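Local coordinates for early 35 kDa protein (Autographa californica nucleopolyhedrovirus, PDB 1P35), which blocks apoptosis of infected insect cells by inhibiting caspases, and also suppresses the antiviral RNA interference response of the host, at residues A[181-186]-A[191-196]; A[212-217]-A[228-233]; A[22-27]-A[51-56]. All blocks are in the same frame, centred on the assembly; numbering follows the deposited sequence.

Contact 1 is the largest and most central, its centre about 7 Å from the chain centre, with Y191 and Y193 buried; those of contacts 2 and 3 lie about 17 and 19 Å away, on opposite sides of it, each with an exposed member, Q214 and R53. Aromatic rings dominate contact 1, where a loop closes over strand 191-199. Contact 2 is mainly apolar, a tyrosine ring on strand 227-234 meeting the end of helix 206-215. Contact 3, between strands 24-33 and 52-55, is polar, with charges paired by residues outside it. Strand 191-199 and helix 206-215 are consecutive, and contacts 1 and 2 touch where Y193 OH packs 3.6 Å from F212 CZ.

Contact 1: residues A[181-186]-A[191-196]; sequences FAHEIN and YEYDVV
H183 drives the edge of its imidazole into the face of Y193 in a T-shaped stack, with ring centroids 4.5 Å apart and planes at 71°. The leading atom is H183 NE2, which sits over the tyrosine ring but off its centre, 3.3 Å from Y193 CD2. Beside this stack Y191 reaches back along the loop. Its hydroxyl accepts a nearly straight hydrogen bond from the backbone of N186 (N186 N to Y191 OH 3.2 Å, angle 168°), and I185 CG2 packs against the same oxygen. The N186 amide covers one face of the Y191 ring, 21° from parallel, with N186 ND2 3.3 Å from Y191 CE2. At the other end F181 CD1 meets V195 CG1 at 3.8 Å, the two side chains crossing at about a right angle.

Several second-shell bonds hold these groups in place. The N186 amide is fixed within the loop by T188 OG1 and G189 N at OD1, and by L190 O at ND2. The Y193 hydroxyl bonds to L288 O, while N289 and N291 grip the backbone N atoms of H183 and A182. The loop 181-186 thus folds back across the strand that follows it, joined to it through the strand's side chains, which meet both side chains and backbone of the loop. Strand 191-199 itself runs between strand 10-21, its parallel neighbour, and the antiparallel strands 276-282 and 284-286, with a classic beta bulge where D194 and V195 both face L281.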
loop_
_atom_site.group_PDB
_atom_site.type_symbol
_atom_site.label_atom_id
_atom_site.label_comp_id
_atom_site.label_asym_id
_atom_site.label_seq_id
_atom_site.Cartn_x
_atom_site.Cartn_y
_atom_site.Cartn_z
ATOM N N PHE A 181 -3.785 23.907 9.922
ATOM C CA PHE A 181 -2.332 23.763 9.920
ATOM C C PHE A 181 -1.688 24.285 11.187
ATOM O O PHE A 181 -0.584 23.856 11.532
ATOM C CB PHE A 181 -1.701 24.499 8.717
ATOM C CG PHE A 181 -2.026 23.889 7.395
ATOM C CD1 PHE A 181 -1.869 22.534 7.184
ATOM C CD2 PHE A 181 -2.448 24.690 6.332
ATOM C CE1 PHE A 181 -2.114 21.968 5.933
ATOM C CE2 PHE A 181 -2.704 24.132 5.071
ATOM C CZ PHE A 181 -2.527 22.753 4.878
ATOM N N ALA A 182 -2.337 25.214 11.887
ATOM C CA ALA A 182 -1.694 25.789 13.083
ATOM C C ALA A 182 -1.377 24.816 14.234
ATOM O O ALA A 182 -2.087 23.800 14.472
ATOM C CB ALA A 182 -2.539 27.000 13.632
ATOM N N HIS A 183 -0.312 25.156 14.954
ATOM C CA HIS A 183 0.160 24.348 16.079
ATOM C C HIS A 183 -0.069 25.141 17.360
ATOM O O HIS A 183 -0.411 26.357 17.311
ATOM C CB HIS A 183 1.677 24.099 15.976
ATOM C CG HIS A 183 2.142 23.644 14.621
ATOM N ND1 HIS A 183 2.270 22.318 14.280
ATOM C CD2 HIS A 183 2.507 24.349 13.526
ATOM C CE1 HIS A 183 2.698 22.222 13.036
ATOM N NE2 HIS A 183 2.850 23.441 12.554
ATOM N N GLU A 184 0.088 24.462 18.503
ATOM C CA GLU A 184 0.010 25.182 19.748
ATOM C C GLU A 184 1.266 26.119 19.724
ATOM O O GLU A 184 2.279 25.812 19.091
ATOM C CB GLU A 184 0.141 24.236 20.915
ATOM C CG GLU A 184 1.444 23.519 20.947
ATOM C CD GLU A 184 1.484 22.271 20.069
ATOM O OE1 GLU A 184 0.680 22.127 19.133
ATOM O OE2 GLU A 184 2.355 21.430 20.312
ATOM N N ILE A 185 1.206 27.244 20.418
ATOM C CA ILE A 185 2.355 28.179 20.467
ATOM C C ILE A 185 3.546 27.555 21.205
ATOM O O ILE A 185 3.329 26.680 22.051
ATOM C CB ILE A 185 1.938 29.454 21.223
ATOM C CG1 ILE A 185 0.678 30.033 20.571
ATOM C CG2 ILE A 185 3.073 30.492 21.225
ATOM C CD1 ILE A 185 0.052 31.183 21.366
ATOM N N ASN A 186 4.790 27.940 20.865
ATOM C CA ASN A 186 6.001 27.463 21.605
ATOM C C ASN A 186 6.875 28.704 21.929
ATOM O O ASN A 186 6.683 29.787 21.363
ATOM C CB ASN A 186 6.869 26.435 20.847
ATOM C CG ASN A 186 7.499 27.019 19.573
ATOM O OD1 ASN A 186 8.128 28.100 19.589
ATOM N ND2 ASN A 186 7.335 26.303 18.467
ATOM N N TYR A 191 8.201 27.321 14.062
ATOM C CA TYR A 191 7.381 26.099 14.034
ATOM C C TYR A 191 7.806 25.189 12.915
ATOM O O TYR A 191 8.225 25.661 11.845
ATOM C CB TYR A 191 5.899 26.518 13.891
ATOM C CG TYR A 191 5.466 27.454 15.005
ATOM C CD1 TYR A 191 5.765 28.838 14.953
ATOM C CD2 TYR A 191 4.882 26.941 16.176
ATOM C CE1 TYR A 191 5.505 29.673 16.028
ATOM C CE2 TYR A 191 4.616 27.760 17.272
ATOM C CZ TYR A 191 4.932 29.121 17.201
ATOM O OH TYR A 191 4.727 29.893 18.322
ATOM N N GLU A 192 7.751 23.882 13.177
ATOM C CA GLU A 192 8.157 22.876 12.171
ATOM C C GLU A 192 6.900 22.299 11.605
ATOM O O GLU A 192 5.984 22.007 12.364
ATOM C CB GLU A 192 8.943 21.715 12.808
ATOM C CG GLU A 192 10.297 22.048 13.407
ATOM C CD GLU A 192 10.976 20.841 14.044
ATOM O OE1 GLU A 192 11.562 20.011 13.317
ATOM O OE2 GLU A 192 10.904 20.713 15.278
ATOM N N TYR A 193 6.831 22.160 10.285
ATOM C CA TYR A 193 5.653 21.554 9.659
ATOM C C TYR A 193 5.980 20.272 8.899
ATOM O O TYR A 193 7.054 20.115 8.382
ATOM C CB TYR A 193 5.012 22.479 8.671
ATOM C CG TYR A 193 4.370 23.700 9.228
ATOM C CD1 TYR A 193 5.133 24.832 9.588
ATOM C CD2 TYR A 193 2.968 23.780 9.295
ATOM C CE1 TYR A 193 4.504 26.022 9.984
ATOM C CE2 TYR A 193 2.337 24.946 9.679
ATOM C CZ TYR A 193 3.084 26.068 10.016
ATOM O OH TYR A 193 2.381 27.215 10.339
ATOM N N ASP A 194 5.031 19.336 8.884
ATOM C CA ASP A 194 5.176 18.088 8.154
ATOM C C ASP A 194 3.746 17.603 7.969
ATOM O O ASP A 194 3.223 16.803 8.765
ATOM C CB ASP A 194 6.011 17.031 8.900
ATOM C CG ASP A 194 6.218 15.784 8.041
ATOM O OD1 ASP A 194 6.084 15.926 6.786
ATOM O OD2 ASP A 194 6.512 14.702 8.578
ATOM N N VAL A 195 3.134 18.092 6.890
ATOM C CA VAL A 195 1.738 17.823 6.627
ATOM C C VAL A 195 1.440 17.975 5.120
ATOM O O VAL A 195 2.133 18.726 4.409
ATOM C CB VAL A 195 0.891 18.866 7.466
ATOM C CG1 VAL A 195 1.282 20.380 7.038
ATOM C CG2 VAL A 195 -0.567 18.633 7.305
ATOM N N VAL A 196 0.469 17.190 4.645
ATOM C CA VAL A 196 -0.032 17.245 3.274
ATOM C C VAL A 196 -1.551 17.344 3.477
ATOM O O VAL A 196 -2.078 16.855 4.490
ATOM C CB VAL A 196 0.329 15.973 2.401
ATOM C CG1 VAL A 196 1.843 15.857 2.219
ATOM C CG2 VAL A 196 -0.147 14.706 3.064
#

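Contact 2: residues A[212-217]-A[228-233]; sequences FVQSLI and VLYYNE. With EDO (1,2-ethanediol), chain F.
V213 turns CG1 away from its backbone N (chi1 175°), directing that methyl from helix 206-215 to the rim of the Y230 ring. The first torsion of Y230 is likewise close to fully extended (chi1 172°), which carries the ring from strand 227-234 across to the helix. The two meet with V213 CG1 in the ring plane, 3.6 Å from Y230 CE1. Q214 comes over a face of the same ring: its CG lies 4.1 Å from Y230 CZ, and the extended chain continues past the phenol, leaving Q214 NE2 3.8 Å from Y230 OH. The amide plane is turned 66° from the ring, so the two flat groups do not stack, and it is the aliphatic part of the glutamine that covers the tyrosine. E210, one turn earlier on the helix, also touches Y230.

The end of the helix has further polar ties. S215 OG donates to F212 O at 2.6 Å and is also bonded to S286 OG, while K243 NZ binds the carbonyl oxygens of Q214 and L216. A molecule of 1,2-ethanediol, probably from the crystallisation liquor, gives a hydrogen bond from its O2 to S215 O at 2.7 Å. This is helix-on-sheet packing, in which the last turn of helix 206-215 rests against the antiparallel strands 227-234 and 238-249, V213 also touching I241 and K243 of the latter.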
loop_
_atom_site.group_PDB
_atom_site.type_symbol
_atom_site.label_atom_id
_atom_site.label_comp_id
_atom_site.label_asym_id
_atom_site.label_seq_id
_atom_site.Cartn_x
_atom_site.Cartn_y
_atom_site.Cartn_z
ATOM N N PHE A 212 2.017 32.383 2.904
ATOM C CA PHE A 212 2.410 31.162 3.610
ATOM C C PHE A 212 3.748 30.615 3.015
ATOM O O PHE A 212 4.696 30.309 3.755
ATOM C CB PHE A 212 1.251 30.109 3.516
ATOM C CG PHE A 212 1.165 29.199 4.698
ATOM C CD1 PHE A 212 2.143 28.219 4.918
ATOM C CD2 PHE A 212 0.149 29.347 5.628
ATOM C CE1 PHE A 212 2.104 27.397 6.069
ATOM C CE2 PHE A 212 0.102 28.529 6.777
ATOM C CZ PHE A 212 1.077 27.559 6.998
ATOM N N VAL A 213 3.823 30.532 1.679
ATOM C CA VAL A 213 5.016 30.003 1.014
ATOM C C VAL A 213 6.295 30.851 1.210
ATOM O O VAL A 213 7.378 30.287 1.418
ATOM C CB VAL A 213 4.743 29.762 -0.481
ATOM C CG1 VAL A 213 6.024 29.320 -1.236
ATOM C CG2 VAL A 213 3.660 28.653 -0.625
ATOM N N GLN A 214 6.157 32.184 1.179
ATOM C CA GLN A 214 7.302 33.100 1.370
ATOM C C GLN A 214 7.925 32.902 2.761
ATOM O O GLN A 214 9.142 33.093 2.932
ATOM C CB GLN A 214 6.850 34.577 1.244
ATOM C CG GLN A 214 6.426 34.940 -0.122
ATOM C CD GLN A 214 5.764 36.324 -0.206
ATOM O OE1 GLN A 214 5.471 36.981 0.802
ATOM N NE2 GLN A 214 5.492 36.736 -1.418
ATOM N N SER A 215 7.089 32.546 3.742
ATOM C CA SER A 215 7.545 32.339 5.130
ATOM C C SER A 215 8.278 30.999 5.354
ATOM O O SER A 215 8.965 30.801 6.372
ATOM C CB SER A 215 6.351 32.379 6.092
ATOM O OG SER A 215 5.622 31.141 6.071
ATOM N N LEU A 216 8.162 30.090 4.396
ATOM C CA LEU A 216 8.752 28.741 4.564
ATOM C C LEU A 216 10.244 28.660 4.408
ATOM O O LEU A 216 10.778 29.266 3.516
ATOM C CB LEU A 216 8.166 27.737 3.566
ATOM C CG LEU A 216 6.672 27.582 3.526
ATOM C CD1 LEU A 216 6.348 26.601 2.456
ATOM C CD2 LEU A 216 6.184 27.151 4.880
ATOM N N ILE A 217 10.883 27.868 5.270
ATOM C CA ILE A 217 12.309 27.643 5.216
ATOM C C ILE A 217 12.448 26.161 4.785
ATOM O O ILE A 217 11.956 25.285 5.496
ATOM C CB ILE A 217 12.935 27.762 6.609
ATOM C CG1 ILE A 217 12.752 29.167 7.189
ATOM C CG2 ILE A 217 14.418 27.356 6.497
ATOM C CD1 ILE A 217 13.609 30.254 6.484
ATOM N N VAL A 228 17.544 28.391 -2.915
ATOM C CA VAL A 228 16.125 28.169 -2.787
ATOM C C VAL A 228 15.424 29.127 -3.738
ATOM O O VAL A 228 15.724 30.334 -3.732
ATOM C CB VAL A 228 15.714 28.435 -1.353
ATOM C CG1 VAL A 228 14.226 28.518 -1.270
ATOM C CG2 VAL A 228 16.294 27.270 -0.452
ATOM N N LEU A 229 14.554 28.606 -4.600
ATOM C CA LEU A 229 13.809 29.464 -5.508
ATOM C C LEU A 229 12.330 29.502 -5.147
ATOM O O LEU A 229 11.735 28.497 -4.651
ATOM C CB LEU A 229 14.002 29.031 -6.970
ATOM C CG LEU A 229 15.286 29.581 -7.660
ATOM C CD1 LEU A 229 16.500 29.257 -6.836
ATOM C CD2 LEU A 229 15.457 28.968 -9.062
ATOM N N TYR A 230 11.749 30.676 -5.379
ATOM C CA TYR A 230 10.340 30.931 -5.093
ATOM C C TYR A 230 9.540 31.022 -6.395
ATOM O O TYR A 230 9.890 31.791 -7.307
ATOM C CB TYR A 230 10.195 32.246 -4.296
ATOM C CG TYR A 230 8.746 32.674 -4.125
ATOM C CD1 TYR A 230 7.843 31.920 -3.349
ATOM C CD2 TYR A 230 8.258 33.788 -4.794
ATOM C CE1 TYR A 230 6.506 32.282 -3.252
ATOM C CE2 TYR A 230 6.917 34.160 -4.707
ATOM C CZ TYR A 230 6.051 33.410 -3.930
ATOM O OH TYR A 230 4.782 33.868 -3.749
ATOM N N TYR A 231 8.467 30.241 -6.468
ATOM C CA TYR A 231 7.593 30.205 -7.635
ATOM C C TYR A 231 6.168 30.682 -7.438
ATOM O O TYR A 231 5.501 30.331 -6.461
ATOM C CB TYR A 231 7.494 28.789 -8.201
ATOM C CG TYR A 231 8.757 28.253 -8.831
ATOM C CD1 TYR A 231 9.741 27.670 -8.042
ATOM C CD2 TYR A 231 9.013 28.410 -10.216
ATOM C CE1 TYR A 231 10.972 27.249 -8.569
ATOM C CE2 TYR A 231 10.265 27.988 -10.782
ATOM C CZ TYR A 231 11.237 27.405 -9.928
ATOM O OH TYR A 231 12.446 26.981 -10.387
ATOM N N ASN A 232 5.694 31.471 -8.396
ATOM C CA ASN A 232 4.316 31.937 -8.395
ATOM C C ASN A 232 3.944 31.803 -9.878
ATOM O O ASN A 232 3.961 32.775 -10.638
ATOM C CB ASN A 232 4.214 33.380 -7.942
ATOM C CG ASN A 232 2.788 33.781 -7.592
ATOM O OD1 ASN A 232 1.812 33.261 -8.171
ATOM N ND2 ASN A 232 2.652 34.716 -6.654
ATOM N N GLU A 233 3.636 30.561 -10.263
ATOM C CA GLU A 233 3.315 30.174 -11.628
ATOM C C GLU A 233 1.874 29.717 -11.888
ATOM O O GLU A 233 1.125 29.304 -10.991
ATOM C CB GLU A 233 4.219 29.014 -12.074
ATOM C CG GLU A 233 5.712 29.173 -11.885
ATOM C CD GLU A 233 6.503 27.912 -12.310
ATOM O OE1 GLU A 233 6.120 26.755 -11.952
ATOM O OE2 GLU A 233 7.532 28.084 -12.992
HETATM C C1 EDO F . 11.316 32.619 9.626
HETATM O O1 EDO F . 12.712 32.757 9.258
HETATM C C2 EDO F . 10.471 32.785 8.392
HETATM O O2 EDO F . 9.188 32.226 8.617
#

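Contact 3: residues A[22-27]-A[51-56]; sequences KQTREL and PIRSVT
T24 and R53 cross at about a right angle, the threonine methyl lying over one face of the arginine guanidinium, where T24 CG2 is 3.8 Å from R53 NH1. They belong to strands 24-33 and 52-55, which flank strand 164-170 as their common antiparallel partner, and R53 and S54 form a classic beta bulge opposite E169. The R53 chain leaves the backbone extended (chi1 -167°), then bends at chi3, which lays the flat group across T24. Its charge is paired with E169 through NH2, and T24 OG1 is held by D21.

Farther along, E26 of strand 24-33 meets T56, just past the end of strand 52-55, at an oblique angle. The E26 carboxylate forms salt bridges to R16 NH2 through OE1 and to K58 NZ through OE2; this basic surrounding would probably keep it ionised. E257 of the second subunit packs against T56, whose hydroxyl is also bonded to S167 OG. That hydroxyl donates to E26: T56 OG1 approaches E26 OE2 at 2.8 Å from the anti side, 28° out of the carboxylate plane.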
loop_
_atom_site.group_PDB
_atom_site.type_symbol
_atom_site.label_atom_id
_atom_site.label_comp_id
_atom_site.label_asym_id
_atom_site.label_seq_id
_atom_site.Cartn_x
_atom_site.Cartn_y
_atom_site.Cartn_z
ATOM N N LYS A 22 -24.369 20.307 -0.316
ATOM C CA LYS A 22 -24.503 21.749 -0.191
ATOM C C LYS A 22 -24.280 22.316 1.231
ATOM O O LYS A 22 -23.874 23.471 1.366
ATOM C CB LYS A 22 -25.872 22.215 -0.762
ATOM C CG LYS A 22 -26.023 23.739 -0.838
ATOM C CD LYS A 22 -27.277 24.195 -1.589
ATOM C CE LYS A 22 -27.353 25.736 -1.682
ATOM N NZ LYS A 22 -28.472 26.248 -2.562
ATOM N N GLN A 23 -24.537 21.549 2.293
ATOM C CA GLN A 23 -24.302 22.119 3.629
ATOM C C GLN A 23 -23.506 21.257 4.565
ATOM O O GLN A 23 -23.571 21.431 5.772
ATOM C CB GLN A 23 -25.585 22.462 4.357
ATOM C CG GLN A 23 -26.509 21.326 4.617
ATOM C CD GLN A 23 -27.513 21.228 3.513
ATOM O OE1 GLN A 23 -27.822 22.226 2.896
ATOM N NE2 GLN A 23 -28.043 20.036 3.267
ATOM N N THR A 24 -22.752 20.333 3.998
ATOM C CA THR A 24 -21.956 19.448 4.802
ATOM C C THR A 24 -20.610 19.245 4.140
ATOM O O THR A 24 -20.509 19.214 2.893
ATOM C CB THR A 24 -22.645 18.056 4.939
ATOM O OG1 THR A 24 -24.050 18.220 5.229
ATOM C CG2 THR A 24 -21.951 17.239 6.034
ATOM N N ARG A 25 -19.576 19.106 4.965
ATOM C CA ARG A 25 -18.230 18.821 4.455
ATOM C C ARG A 25 -17.633 17.801 5.417
ATOM O O ARG A 25 -18.140 17.638 6.540
ATOM C CB ARG A 25 -17.336 20.096 4.373
ATOM C CG ARG A 25 -17.774 21.138 3.353
ATOM C CD ARG A 25 -16.804 22.334 3.307
ATOM N NE ARG A 25 -15.438 21.912 2.983
ATOM C CZ ARG A 25 -14.913 21.958 1.754
ATOM N NH1 ARG A 25 -15.623 22.407 0.732
ATOM N NH2 ARG A 25 -13.675 21.542 1.534
ATOM N N GLU A 26 -16.598 17.084 4.970
ATOM C CA GLU A 26 -15.964 16.092 5.831
ATOM C C GLU A 26 -14.457 16.360 6.006
ATOM O O GLU A 26 -13.745 16.717 5.059
ATOM C CB GLU A 26 -16.177 14.669 5.276
ATOM C CG GLU A 26 -15.476 13.583 6.096
ATOM C CD GLU A 26 -15.413 12.246 5.343
ATOM O OE1 GLU A 26 -14.816 12.217 4.262
ATOM O OE2 GLU A 26 -15.952 11.225 5.826
ATOM N N LEU A 27 -14.008 16.237 7.245
ATOM C CA LEU A 27 -12.638 16.418 7.588
ATOM C C LEU A 27 -12.073 15.069 8.026
ATOM O O LEU A 27 -12.635 14.432 8.910
ATOM C CB LEU A 27 -12.472 17.414 8.745
ATOM C CG LEU A 27 -11.003 17.449 9.192
ATOM C CD1 LEU A 27 -10.175 18.106 8.067
ATOM C CD2 LEU A 27 -10.815 18.265 10.476
ATOM N N PRO A 51 -20.351 23.473 13.109
ATOM C CA PRO A 51 -20.575 22.404 14.071
ATOM C C PRO A 51 -20.450 21.013 13.513
ATOM O O PRO A 51 -20.872 20.746 12.395
ATOM C CB PRO A 51 -21.981 22.704 14.587
ATOM C CG PRO A 51 -22.691 23.270 13.228
ATOM C CD PRO A 51 -21.590 24.258 12.881
ATOM N N ILE A 52 -19.854 20.137 14.319
ATOM C CA ILE A 52 -19.704 18.743 13.953
ATOM C C ILE A 52 -21.072 18.077 14.029
ATOM O O ILE A 52 -21.890 18.394 14.887
ATOM C CB ILE A 52 -18.727 18.017 14.891
ATOM C CG1 ILE A 52 -17.291 18.497 14.567
ATOM C CG2 ILE A 52 -18.905 16.531 14.779
ATOM C CD1 ILE A 52 -16.211 17.885 15.433
ATOM N N ARG A 53 -21.311 17.139 13.133
ATOM C CA ARG A 53 -22.579 16.495 13.125
ATOM C C ARG A 53 -22.467 15.015 13.432
ATOM O O ARG A 53 -23.272 14.476 14.186
ATOM C CB ARG A 53 -23.244 16.711 11.788
ATOM C CG ARG A 53 -24.700 16.336 11.840
ATOM C CD ARG A 53 -25.258 16.302 10.454
ATOM N NE ARG A 53 -24.596 15.258 9.702
ATOM C CZ ARG A 53 -24.606 15.221 8.388
ATOM N NH1 ARG A 53 -25.246 16.180 7.708
ATOM N NH2 ARG A 53 -23.979 14.233 7.763
ATOM N N SER A 54 -21.512 14.340 12.806
ATOM C CA SER A 54 -21.297 12.936 13.116
ATOM C C SER A 54 -19.884 12.543 12.720
ATOM O O SER A 54 -19.248 13.259 11.973
ATOM C CB SER A 54 -22.332 12.042 12.441
ATOM O OG SER A 54 -22.337 12.206 11.055
ATOM N N VAL A 55 -19.382 11.445 13.280
ATOM C CA VAL A 55 -18.045 10.969 12.962
ATOM C C VAL A 55 -18.228 9.951 11.876
ATOM O O VAL A 55 -19.252 9.283 11.814
ATOM C CB VAL A 55 -17.397 10.230 14.133
ATOM C CG1 VAL A 55 -17.012 11.211 15.250
ATOM C CG2 VAL A 55 -18.403 9.216 14.667
ATOM N N THR A 56 -17.226 9.796 11.036
ATOM C CA THR A 56 -17.368 8.826 9.984
ATOM C C THR A 56 -16.262 7.783 10.107
ATOM O O THR A 56 -15.396 7.887 10.976
ATOM C CB THR A 56 -17.333 9.537 8.626
ATOM O OG1 THR A 56 -16.105 10.288 8.494
ATOM C CG2 THR A 56 -18.496 10.482 8.522
#